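Local coordinates for cobalamin biosynthesis protein CobN (Mycobacterium tuberculosis, PDB 7C6O) that probably serves as the catalytic subunit of cobaltochelatase, the enzyme that inserts cobalt into the corrin ring during cobalamin biosynthesis, at residues G188-A192 / A353-A357. Numbering follows the deposited sequence.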
ATOM      1  N   GLY A 188      -4.199 -29.597 -19.726  1.00 29.18           N
ATOM      2  CA  GLY A 188      -4.658 -28.526 -18.877  1.00 26.42           C
ATOM      3  C   GLY A 188      -4.813 -27.216 -19.622  1.00 29.00           C
ATOM      4  O   GLY A 188      -4.845 -27.173 -20.857  1.00 29.30           O
ATOM      5  N   PRO A 189      -4.911 -26.116 -18.879  1.00 26.50           N
ATOM      6  CA  PRO A 189      -5.091 -24.811 -19.521  1.00 25.56           C
ATOM      7  C   PRO A 189      -3.830 -24.360 -20.240  1.00 23.70           C
ATOM      8  O   PRO A 189      -2.710 -24.748 -19.896  1.00 23.99           O
ATOM      9  CB  PRO A 189      -5.422 -23.883 -18.348  1.00 26.08           C
ATOM     10  CG  PRO A 189      -4.761 -24.527 -17.176  1.00 27.27           C
ATOM     11  CD  PRO A 189      -4.863 -26.012 -17.411  1.00 28.69           C
ATOM     12  N   THR A 190      -4.029 -23.527 -21.256  1.00 24.08           N
ATOM     13  CA  THR A 190      -2.931 -22.975 -22.039  1.00 22.46           C
ATOM     14  C   THR A 190      -2.416 -21.714 -21.355  1.00 21.88           C
ATOM     15  O   THR A 190      -3.170 -20.753 -21.166  1.00 21.06           O
ATOM     16  CB  THR A 190      -3.386 -22.671 -23.464  1.00 23.54           C
ATOM     17  OG1 THR A 190      -3.750 -23.894 -24.114  1.00 25.11           O
ATOM     18  CG2 THR A 190      -2.272 -21.998 -24.249  1.00 25.32           C
ATOM     19  N   ILE A 191      -1.139 -21.720 -20.986  1.00 19.54           N
ATOM     20  CA  ILE A 191      -0.515 -20.623 -20.256  1.00 20.42           C
ATOM     21  C   ILE A 191       0.490 -19.958 -21.187  1.00 18.42           C
ATOM     22  O   ILE A 191       1.528 -20.544 -21.514  1.00 19.78           O
ATOM     23  CB  ILE A 191       0.163 -21.105 -18.967  1.00 17.04           C
ATOM     24  CG1 ILE A 191      -0.818 -21.911 -18.112  1.00 18.93           C
ATOM     25  CG2 ILE A 191       0.729 -19.925 -18.187  1.00 17.30           C
ATOM     26  CD1 ILE A 191      -2.072 -21.155 -17.727  1.00 20.06           C
ATOM     27  N   ALA A 192       0.187 -18.738 -21.617  1.00 17.40           N
ATOM     28  CA  ALA A 192       1.136 -17.991 -22.428  1.00 18.70           C
ATOM     29  C   ALA A 192       2.262 -17.452 -21.553  1.00 19.47           C
ATOM     30  O   ALA A 192       2.044 -17.075 -20.399  1.00 18.44           O
ATOM     31  CB  ALA A 192       0.433 -16.843 -23.152  1.00 16.88           C
ATOM     32  N   ALA A 353      -0.310 -19.573 -12.110  1.00 15.98           N
ATOM     33  CA  ALA A 353      -0.938 -19.337 -13.405  1.00 18.11           C
ATOM     34  C   ALA A 353      -1.978 -20.405 -13.720  1.00 16.45           C
ATOM     35  O   ALA A 353      -3.080 -20.091 -14.186  1.00 15.62           O
ATOM     36  CB  ALA A 353       0.124 -19.281 -14.504  1.00 17.97           C
ATOM     37  N   VAL A 354      -1.647 -21.674 -13.466  1.00 16.14           N
ATOM     38  CA  VAL A 354      -2.569 -22.763 -13.777  1.00 19.82           C
ATOM     39  C   VAL A 354      -3.803 -22.698 -12.884  1.00 19.95           C
ATOM     40  O   VAL A 354      -4.932 -22.874 -13.354  1.00 21.83           O
ATOM     41  CB  VAL A 354      -1.850 -24.121 -13.659  1.00 19.87           C
ATOM     42  CG1 VAL A 354      -2.850 -25.272 -13.706  1.00 22.48           C
ATOM     43  CG2 VAL A 354      -0.823 -24.271 -14.773  1.00 19.62           C
ATOM     44  N   ARG A 355      -3.609 -22.439 -11.586  1.00 18.42           N
ATOM     45  CA  ARG A 355      -4.743 -22.371 -10.665  1.00 17.95           C
ATOM     46  C   ARG A 355      -5.701 -21.248 -11.045  1.00 20.09           C
ATOM     47  O   ARG A 355      -6.923 -21.406 -10.942  1.00 22.32           O
ATOM     48  CB  ARG A 355      -4.251 -22.181  -9.228  1.00 16.93           C
ATOM     49  CG  ARG A 355      -3.382 -23.306  -8.681  1.00 23.93           C
ATOM     50  CD  ARG A 355      -4.181 -24.392  -7.990  1.00 28.15           C
ATOM     51  NE  ARG A 355      -3.312 -25.273  -7.212  1.00 28.51           N
ATOM     52  CZ  ARG A 355      -3.276 -25.311  -5.882  1.00 26.91           C
ATOM     53  NH1 ARG A 355      -4.074 -24.528  -5.171  1.00 24.25           N
ATOM     54  NH2 ARG A 355      -2.447 -26.143  -5.264  1.00 26.37           N
ATOM     55  N   HIS A 356      -5.169 -20.101 -11.477  1.00 17.03           N
ATOM     56  CA  HIS A 356      -6.042 -19.010 -11.901  1.00 16.05           C
ATOM     57  C   HIS A 356      -6.757 -19.354 -13.201  1.00 16.37           C
ATOM     58  O   HIS A 356      -7.944 -19.050 -13.363  1.00 17.26           O
ATOM     59  CB  HIS A 356      -5.243 -17.714 -12.052  1.00 15.82           C
ATOM     60  CG  HIS A 356      -4.952 -17.026 -10.754  1.00 17.85           C
ATOM     61  ND1 HIS A 356      -3.891 -17.375  -9.947  1.00 19.50           N
ATOM     62  CD2 HIS A 356      -5.588 -16.011 -10.121  1.00 19.66           C
ATOM     63  CE1 HIS A 356      -3.882 -16.601  -8.876  1.00 19.53           C
ATOM     64  NE2 HIS A 356      -4.902 -15.766  -8.956  1.00 18.50           N
ATOM     65  N   ALA A 357      -6.052 -19.990 -14.140  1.00 16.87           N
ATOM     66  CA  ALA A 357      -6.695 -20.410 -15.380  1.00 18.15           C
ATOM     67  C   ALA A 357      -7.727 -21.499 -15.128  1.00 22.05           C
ATOM     68  O   ALA A 357      -8.767 -21.536 -15.798  1.00 22.64           O
ATOM     69  CB  ALA A 357      -5.641 -20.890 -16.379  1.00 16.21           C
TER
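Ile191 and Pro189 press against Ala353, Val354 and Ala357 where helix 343-361 lies over one face of a mixed, largely parallel β-sheet, an α/β layer arrangement in which two alanines and a valine of the helix meet Ile191 of the strand and Pro189 of the loop leading into it. The tight part is centred on Ala357. Its methyl lies 3.6 Å from Pro189 CB and 3.8 Å from Ile191 CD1, so that the rigid, apolar proline ring and the isoleucine tip share one alanine. One turn earlier, Ala353 CB meets Ile191 CG2 at 3.8 Å. With chi1 at -53°, CG2 stands anti to the backbone N, while CG1, beside the N, faces Val354 CG2 and carries CD1 to Ala357; the branched residue thus touches three helix residues. The short alanine methyls allow the axes of strand 190-192 and helix segment 353-357 to come within 9.0 Å. Strand 246-249 adjoins this core: Ile191 and Ala353 both touch Val248. Val354, partly exposed, forms the looser margin, its two apolar branches serving Pro189 and Ile191 separately. Arg355 points away from the strand segment, and its NH1 makes a salt bridge with Asp540. No hydrogen bond joins the two segments, and at the margin Val354 CG1 stands 4.0 Å from Pro189 CG.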